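Local coordinates for protein (alpha-2u-globulin) (Rattus norvegicus, PDB 2A2U) that probably carries small lipophilic ligands in the manner of lipocalins, and also binds an inducer of hyaline droplets, at residues F100-L112 / Y119-E131. Numbering follows the deposited sequence.
Sequences FVEYDGGNTFTIL and YVMFHLINFKNGE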
ATOM      1  N   PHE A 100     -12.111   6.940   0.831  1.00 14.17           N
ATOM      2  CA  PHE A 100     -11.675   5.985   1.838  1.00 14.17           C
ATOM      3  C   PHE A 100     -10.180   6.091   2.062  1.00 14.17           C
ATOM      4  O   PHE A 100      -9.417   6.225   1.116  1.00 14.17           O
ATOM      5  CB  PHE A 100     -11.994   4.543   1.431  1.00  2.00           C
ATOM      6  CG  PHE A 100     -11.464   3.512   2.415  1.00  2.00           C
ATOM      7  CD1 PHE A 100     -12.220   3.131   3.522  1.00  2.00           C
ATOM      8  CD2 PHE A 100     -10.177   2.990   2.275  1.00  2.00           C
ATOM      9  CE1 PHE A 100     -11.701   2.261   4.476  1.00  2.00           C
ATOM     10  CE2 PHE A 100      -9.655   2.120   3.225  1.00  2.00           C
ATOM     11  CZ  PHE A 100     -10.418   1.758   4.324  1.00  2.00           C
ATOM     12  N   VAL A 101      -9.765   6.002   3.320  1.00 15.30           N
ATOM     13  CA  VAL A 101      -8.354   6.045   3.662  1.00 15.30           C
ATOM     14  C   VAL A 101      -8.162   5.183   4.905  1.00 15.30           C
ATOM     15  O   VAL A 101      -8.976   5.211   5.833  1.00 15.30           O
ATOM     16  CB  VAL A 101      -7.842   7.510   3.878  1.00  9.00           C
ATOM     17  CG1 VAL A 101      -8.527   8.176   5.069  1.00  9.00           C
ATOM     18  CG2 VAL A 101      -6.347   7.525   4.047  1.00  9.00           C
ATOM     19  N   GLU A 102      -7.143   4.335   4.865  1.00 18.68           N
ATOM     20  CA  GLU A 102      -6.845   3.470   5.986  1.00 18.68           C
ATOM     21  C   GLU A 102      -5.878   4.220   6.882  1.00 18.68           C
ATOM     22  O   GLU A 102      -4.767   4.546   6.477  1.00 18.68           O
ATOM     23  CB  GLU A 102      -6.239   2.148   5.506  1.00 33.53           C
ATOM     24  CG  GLU A 102      -6.122   1.072   6.591  1.00 33.53           C
ATOM     25  CD  GLU A 102      -7.468   0.529   7.067  1.00 33.53           C
ATOM     26  OE1 GLU A 102      -8.493   0.726   6.383  1.00 33.53           O
ATOM     27  OE2 GLU A 102      -7.502  -0.118   8.132  1.00 33.53           O
ATOM     28  N   TYR A 103      -6.332   4.556   8.081  1.00 17.36           N
ATOM     29  CA  TYR A 103      -5.501   5.272   9.038  1.00 17.36           C
ATOM     30  C   TYR A 103      -6.109   5.134  10.416  1.00 17.36           C
ATOM     31  O   TYR A 103      -7.127   5.756  10.702  1.00 17.36           O
ATOM     32  CB  TYR A 103      -5.401   6.759   8.678  1.00  2.00           C
ATOM     33  CG  TYR A 103      -4.595   7.545   9.693  1.00  2.00           C
ATOM     34  CD1 TYR A 103      -3.203   7.414   9.755  1.00  2.00           C
ATOM     35  CD2 TYR A 103      -5.214   8.402  10.598  1.00  2.00           C
ATOM     36  CE1 TYR A 103      -2.444   8.118  10.694  1.00  2.00           C
ATOM     37  CE2 TYR A 103      -4.460   9.115  11.549  1.00  2.00           C
ATOM     38  CZ  TYR A 103      -3.079   8.963  11.585  1.00  2.00           C
ATOM     39  OH  TYR A 103      -2.332   9.657  12.514  1.00  2.00           O
ATOM     40  N   ASP A 104      -5.493   4.320  11.266  1.00 17.32           N
ATOM     41  CA  ASP A 104      -6.000   4.105  12.616  1.00 17.32           C
ATOM     42  C   ASP A 104      -7.418   3.565  12.482  1.00 17.32           C
ATOM     43  O   ASP A 104      -8.327   3.985  13.204  1.00 17.32           O
ATOM     44  CB  ASP A 104      -6.000   5.427  13.376  1.00 37.21           C
ATOM     45  CG  ASP A 104      -6.227   5.245  14.849  1.00 37.21           C
ATOM     46  OD1 ASP A 104      -5.486   4.479  15.481  1.00 37.21           O
ATOM     47  OD2 ASP A 104      -7.145   5.880  15.389  1.00 37.21           O
ATOM     48  N   GLY A 105      -7.596   2.676  11.500  1.00 17.00           N
ATOM     49  CA  GLY A 105      -8.888   2.080  11.212  1.00 17.00           C
ATOM     50  C   GLY A 105      -9.330   2.384   9.790  1.00 17.00           C
ATOM     51  O   GLY A 105      -8.531   2.830   8.965  1.00 17.00           O
ATOM     52  N   GLY A 106     -10.597   2.112   9.495  1.00 19.65           N
ATOM     53  CA  GLY A 106     -11.125   2.373   8.171  1.00 19.65           C
ATOM     54  C   GLY A 106     -11.841   3.695   8.237  1.00 19.65           C
ATOM     55  O   GLY A 106     -12.738   3.864   9.060  1.00 19.65           O
ATOM     56  N   ASN A 107     -11.449   4.632   7.382  1.00 22.48           N
ATOM     57  CA  ASN A 107     -12.048   5.959   7.381  1.00 22.48           C
ATOM     58  C   ASN A 107     -12.824   6.298   6.129  1.00 22.48           C
ATOM     59  O   ASN A 107     -12.372   6.054   5.019  1.00 22.48           O
ATOM     60  CB  ASN A 107     -10.972   7.032   7.550  1.00 15.68           C
ATOM     61  CG  ASN A 107     -10.168   6.862   8.809  1.00 15.68           C
ATOM     62  OD1 ASN A 107     -10.642   7.161   9.902  1.00 15.68           O
ATOM     63  ND2 ASN A 107      -8.923   6.420   8.662  1.00 15.68           N
ATOM     64  N   THR A 108     -13.974   6.920   6.327  1.00 18.21           N
ATOM     65  CA  THR A 108     -14.809   7.369   5.232  1.00 18.21           C
ATOM     66  C   THR A 108     -15.015   8.860   5.460  1.00 18.21           C
ATOM     67  O   THR A 108     -15.442   9.273   6.540  1.00 18.21           O
ATOM     68  CB  THR A 108     -16.149   6.626   5.220  1.00 24.58           C
ATOM     69  OG1 THR A 108     -15.980   5.368   4.557  1.00 24.58           O
ATOM     70  CG2 THR A 108     -17.210   7.419   4.498  1.00 24.58           C
ATOM     71  N   PHE A 109     -14.641   9.675   4.482  1.00 11.66           N
ATOM     72  CA  PHE A 109     -14.812  11.115   4.621  1.00 11.66           C
ATOM     73  C   PHE A 109     -15.395  11.796   3.402  1.00 11.66           C
ATOM     74  O   PHE A 109     -15.380  11.243   2.308  1.00 11.66           O
ATOM     75  CB  PHE A 109     -13.510  11.797   5.034  1.00  7.30           C
ATOM     76  CG  PHE A 109     -12.442  11.765   3.991  1.00  7.30           C
ATOM     77  CD1 PHE A 109     -12.380  12.744   3.004  1.00  7.30           C
ATOM     78  CD2 PHE A 109     -11.463  10.790   4.026  1.00  7.30           C
ATOM     79  CE1 PHE A 109     -11.359  12.751   2.060  1.00  7.30           C
ATOM     80  CE2 PHE A 109     -10.440  10.783   3.094  1.00  7.30           C
ATOM     81  CZ  PHE A 109     -10.383  11.774   2.106  1.00  7.30           C
ATOM     82  N   THR A 110     -15.957  12.982   3.620  1.00 14.29           N
ATOM     83  CA  THR A 110     -16.552  13.777   2.553  1.00 14.29           C
ATOM     84  C   THR A 110     -16.158  15.236   2.705  1.00 14.29           C
ATOM     85  O   THR A 110     -15.729  15.666   3.772  1.00 14.29           O
ATOM     86  CB  THR A 110     -18.085  13.705   2.573  1.00 22.91           C
ATOM     87  OG1 THR A 110     -18.567  14.055   3.875  1.00 22.91           O
ATOM     88  CG2 THR A 110     -18.559  12.320   2.230  1.00 22.91           C
ATOM     89  N   ILE A 111     -16.265  15.980   1.612  1.00 22.48           N
ATOM     90  CA  ILE A 111     -15.950  17.399   1.602  1.00 22.48           C
ATOM     91  C   ILE A 111     -17.263  18.096   1.878  1.00 22.48           C
ATOM     92  O   ILE A 111     -18.137  18.182   1.020  1.00 22.48           O
ATOM     93  CB  ILE A 111     -15.357  17.813   0.253  1.00 27.79           C
ATOM     94  CG1 ILE A 111     -14.059  17.034   0.030  1.00 27.79           C
ATOM     95  CG2 ILE A 111     -15.081  19.298   0.230  1.00 27.79           C
ATOM     96  CD1 ILE A 111     -13.470  17.163  -1.343  1.00 27.79           C
ATOM     97  N   LEU A 112     -17.409  18.521   3.122  1.00 28.50           N
ATOM     98  CA  LEU A 112     -18.616  19.162   3.600  1.00 28.50           C
ATOM     99  C   LEU A 112     -18.890  20.525   2.983  1.00 28.50           C
ATOM    100  O   LEU A 112     -19.991  20.764   2.485  1.00 28.50           O
ATOM    101  CB  LEU A 112     -18.555  19.276   5.121  1.00 23.84           C
ATOM    102  CG  LEU A 112     -19.851  19.042   5.880  1.00 23.84           C
ATOM    103  CD1 LEU A 112     -20.405  17.683   5.515  1.00 23.84           C
ATOM    104  CD2 LEU A 112     -19.587  19.121   7.369  1.00 23.84           C
ATOM    105  N   TYR A 119     -11.090  28.180   2.820  1.00 19.50           N
ATOM    106  CA  TYR A 119     -11.335  27.055   3.705  1.00 19.50           C
ATOM    107  C   TYR A 119     -11.880  25.791   3.034  1.00 19.50           C
ATOM    108  O   TYR A 119     -12.298  25.795   1.872  1.00 19.50           O
ATOM    109  CB  TYR A 119     -12.303  27.488   4.814  1.00 35.43           C
ATOM    110  CG  TYR A 119     -13.711  27.749   4.316  1.00 35.43           C
ATOM    111  CD1 TYR A 119     -14.047  28.957   3.714  1.00 35.43           C
ATOM    112  CD2 TYR A 119     -14.696  26.764   4.404  1.00 35.43           C
ATOM    113  CE1 TYR A 119     -15.331  29.175   3.209  1.00 35.43           C
ATOM    114  CE2 TYR A 119     -15.977  26.970   3.902  1.00 35.43           C
ATOM    115  CZ  TYR A 119     -16.290  28.172   3.302  1.00 35.43           C
ATOM    116  OH  TYR A 119     -17.547  28.368   2.772  1.00 35.43           O
ATOM    117  N   VAL A 120     -11.836  24.704   3.798  1.00 21.42           N
ATOM    118  CA  VAL A 120     -12.371  23.413   3.389  1.00 21.42           C
ATOM    119  C   VAL A 120     -12.695  22.650   4.661  1.00 21.42           C
ATOM    120  O   VAL A 120     -11.875  22.553   5.569  1.00 21.42           O
ATOM    121  CB  VAL A 120     -11.423  22.593   2.470  1.00 18.16           C
ATOM    122  CG1 VAL A 120     -10.160  22.162   3.199  1.00 18.16           C
ATOM    123  CG2 VAL A 120     -12.165  21.387   1.936  1.00 18.16           C
ATOM    124  N   MET A 121     -13.945  22.225   4.768  1.00 22.45           N
ATOM    125  CA  MET A 121     -14.412  21.488   5.929  1.00 22.45           C
ATOM    126  C   MET A 121     -14.641  20.037   5.518  1.00 22.45           C
ATOM    127  O   MET A 121     -15.358  19.750   4.553  1.00 22.45           O
ATOM    128  CB  MET A 121     -15.709  22.110   6.462  1.00 31.24           C
ATOM    129  CG  MET A 121     -15.640  23.621   6.621  1.00 31.24           C
ATOM    130  SD  MET A 121     -17.129  24.356   7.282  1.00 31.24           S
ATOM    131  CE  MET A 121     -16.527  25.957   7.748  1.00 31.24           C
ATOM    132  N   PHE A 122     -13.960  19.128   6.204  1.00 15.85           N
ATOM    133  CA  PHE A 122     -14.094  17.709   5.924  1.00 15.85           C
ATOM    134  C   PHE A 122     -14.853  17.076   7.074  1.00 15.85           C
ATOM    135  O   PHE A 122     -14.760  17.524   8.211  1.00 15.85           O
ATOM    136  CB  PHE A 122     -12.724  17.037   5.840  1.00 12.74           C
ATOM    137  CG  PHE A 122     -11.934  17.372   4.605  1.00 12.74           C
ATOM    138  CD1 PHE A 122     -12.116  16.647   3.439  1.00 12.74           C
ATOM    139  CD2 PHE A 122     -10.944  18.350   4.637  1.00 12.74           C
ATOM    140  CE1 PHE A 122     -11.326  16.883   2.332  1.00 12.74           C
ATOM    141  CE2 PHE A 122     -10.151  18.593   3.534  1.00 12.74           C
ATOM    142  CZ  PHE A 122     -10.340  17.858   2.381  1.00 12.74           C
ATOM    143  N   HIS A 123     -15.610  16.034   6.767  1.00 18.86           N
ATOM    144  CA  HIS A 123     -16.351  15.295   7.778  1.00 18.86           C
ATOM    145  C   HIS A 123     -15.919  13.840   7.636  1.00 18.86           C
ATOM    146  O   HIS A 123     -16.061  13.242   6.571  1.00 18.86           O
ATOM    147  CB  HIS A 123     -17.852  15.421   7.564  1.00 28.28           C
ATOM    148  CG  HIS A 123     -18.653  14.577   8.503  1.00 28.28           C
ATOM    149  ND1 HIS A 123     -19.306  13.439   8.102  1.00 28.28           N
ATOM    150  CD2 HIS A 123     -18.849  14.677   9.840  1.00 28.28           C
ATOM    151  CE1 HIS A 123     -19.868  12.861   9.148  1.00 28.28           C
ATOM    152  NE2 HIS A 123     -19.603  13.598  10.219  1.00 28.28           N
ATOM    153  N   LEU A 124     -15.406  13.270   8.714  1.00 21.89           N
ATOM    154  CA  LEU A 124     -14.914  11.905   8.686  1.00 21.89           C
ATOM    155  C   LEU A 124     -15.476  10.980   9.750  1.00 21.89           C
ATOM    156  O   LEU A 124     -15.644  11.373  10.901  1.00 21.89           O
ATOM    157  CB  LEU A 124     -13.381  11.924   8.791  1.00 11.73           C
ATOM    158  CG  LEU A 124     -12.622  10.629   9.110  1.00 11.73           C
ATOM    159  CD1 LEU A 124     -11.246  10.685   8.520  1.00 11.73           C
ATOM    160  CD2 LEU A 124     -12.534  10.371  10.605  1.00 11.73           C
ATOM    161  N   ILE A 125     -15.727   9.735   9.355  1.00 18.82           N
ATOM    162  CA  ILE A 125     -16.203   8.705  10.270  1.00 18.82           C
ATOM    163  C   ILE A 125     -15.112   7.639  10.325  1.00 18.82           C
ATOM    164  O   ILE A 125     -14.585   7.232   9.298  1.00 18.82           O
ATOM    165  CB  ILE A 125     -17.493   8.035   9.794  1.00 29.01           C
ATOM    166  CG1 ILE A 125     -18.546   9.080   9.463  1.00 29.01           C
ATOM    167  CG2 ILE A 125     -18.037   7.133  10.895  1.00 29.01           C
ATOM    168  CD1 ILE A 125     -19.762   8.498   8.771  1.00 29.01           C
ATOM    169  N   ASN A 126     -14.786   7.175  11.519  1.00 19.82           N
ATOM    170  CA  ASN A 126     -13.746   6.167  11.674  1.00 19.82           C
ATOM    171  C   ASN A 126     -14.289   4.850  12.219  1.00 19.82           C
ATOM    172  O   ASN A 126     -15.199   4.853  13.028  1.00 19.82           O
ATOM    173  CB  ASN A 126     -12.657   6.708  12.601  1.00 19.59           C
ATOM    174  CG  ASN A 126     -11.646   5.655  12.998  1.00 19.59           C
ATOM    175  OD1 ASN A 126     -11.873   4.895  13.938  1.00 19.59           O
ATOM    176  ND2 ASN A 126     -10.513   5.621  12.307  1.00 19.59           N
ATOM    177  N   PHE A 127     -13.780   3.731  11.712  1.00 24.25           N
ATOM    178  CA  PHE A 127     -14.191   2.420  12.198  1.00 24.25           C
ATOM    179  C   PHE A 127     -12.970   1.617  12.604  1.00 24.25           C
ATOM    180  O   PHE A 127     -12.042   1.442  11.816  1.00 24.25           O
ATOM    181  CB  PHE A 127     -14.956   1.630  11.156  1.00 24.64           C
ATOM    182  CG  PHE A 127     -15.236   0.229  11.571  1.00 24.64           C
ATOM    183  CD1 PHE A 127     -16.370  -0.077  12.310  1.00 24.64           C
ATOM    184  CD2 PHE A 127     -14.318  -0.777  11.292  1.00 24.64           C
ATOM    185  CE1 PHE A 127     -16.580  -1.363  12.766  1.00 24.64           C
ATOM    186  CE2 PHE A 127     -14.516  -2.057  11.741  1.00 24.64           C
ATOM    187  CZ  PHE A 127     -15.646  -2.358  12.483  1.00 24.64           C
ATOM    188  N   LYS A 128     -12.997   1.092  13.819  1.00 20.61           N
ATOM    189  CA  LYS A 128     -11.890   0.303  14.303  1.00 20.61           C
ATOM    190  C   LYS A 128     -12.305  -0.614  15.433  1.00 20.61           C
ATOM    191  O   LYS A 128     -12.663  -0.159  16.518  1.00 20.61           O
ATOM    192  CB  LYS A 128     -10.758   1.201  14.770  1.00 46.79           C
ATOM    193  CG  LYS A 128      -9.454   0.473  14.957  1.00 46.79           C
ATOM    194  CD  LYS A 128      -8.431   1.405  15.530  1.00 46.79           C
ATOM    195  CE  LYS A 128      -7.031   0.848  15.401  1.00 46.79           C
ATOM    196  NZ  LYS A 128      -6.060   1.805  16.006  1.00 46.79           N
ATOM    197  N   ASN A 129     -12.226  -1.914  15.173  1.00 41.28           N
ATOM    198  CA  ASN A 129     -12.572  -2.942  16.150  1.00 41.28           C
ATOM    199  C   ASN A 129     -13.983  -2.761  16.691  1.00 41.28           C
ATOM    200  O   ASN A 129     -14.173  -2.582  17.893  1.00 41.28           O
ATOM    201  CB  ASN A 129     -11.552  -2.963  17.297  1.00 69.22           C
ATOM    202  CG  ASN A 129     -10.132  -3.216  16.811  1.00 69.22           C
ATOM    203  OD1 ASN A 129      -9.891  -4.092  15.974  1.00 69.22           O
ATOM    204  ND2 ASN A 129      -9.182  -2.453  17.343  1.00 69.22           N
ATOM    205  N   GLY A 130     -14.967  -2.786  15.794  1.00 33.06           N
ATOM    206  CA  GLY A 130     -16.354  -2.640  16.193  1.00 33.06           C
ATOM    207  C   GLY A 130     -16.833  -1.234  16.512  1.00 33.06           C
ATOM    208  O   GLY A 130     -18.034  -0.972  16.458  1.00 33.06           O
ATOM    209  N   GLU A 131     -15.916  -0.325  16.833  1.00 35.09           N
ATOM    210  CA  GLU A 131     -16.287   1.053  17.169  1.00 35.09           C
ATOM    211  C   GLU A 131     -16.117   2.088  16.060  1.00 35.09           C
ATOM    212  O   GLU A 131     -15.296   1.933  15.152  1.00 35.09           O
ATOM    213  CB  GLU A 131     -15.518   1.526  18.398  1.00198.88           C
ATOM    214  CG  GLU A 131     -15.904   0.821  19.678  1.00198.88           C
ATOM    215  CD  GLU A 131     -15.003   1.191  20.831  1.00198.88           C
ATOM    216  OE1 GLU A 131     -14.123   2.062  20.667  1.00198.88           O
ATOM    217  OE2 GLU A 131     -15.175   0.613  21.922  1.00198.88           O
TER
HETATM  218  O   HOH W   1      -9.786   4.681  15.705  1.00 30.98           O
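Strand 106-112 runs antiparallel to strand 119-128, their axes at 149°, with Gly106, Thr108 and Thr110 in hydrogen-bonded pairs with Phe127, Ile125 and His123. The bonds are nearly straight at the middle of the ladder, where Ile125 N donates to Thr108 O at 2.9 Å; toward the hairpin turn the bond from Leu112 N to Met121 O is weak. On the face carrying Asn107, Phe109 and Ile111, Ile111 CG1 comes within 3.6 Å of Phe122 CE1, and the side chains of Phe109 and Phe122 run alongside each other, CD1 to CD1 at 3.9 Å, with ring planes 80° apart. Next to the 103-105 loop, Asn126 ND2 donates twice, to Asp104 O and, at 2.9 Å, to Asn107 OD1, both acceptors close to its amide plane. With CG beside its own backbone N (chi1 -58°), Asn107 also sends ND2 back to Tyr103 O (2.8 Å) and Val101 O, holding the loop against strand 100-102. Replacing Asn107 by alanine removes the amide and would probably leave Asn126 ND2 with one acceptor fewer and Tyr103 O without its bond from ND2. Beyond Asn126, the extended Lys128 chain passes Asp104 O, and NZ meets Asp104 OD1 from above the carboxylate plane in a 2.8 Å salt bridge; Asp104 OD2 pairs with Lys50. Thr108 and Ile125, on the other face, pack on Pro94 of the second subunit. The whole is a beta hairpin in the up-and-down antiparallel barrel of the lipocalin fold.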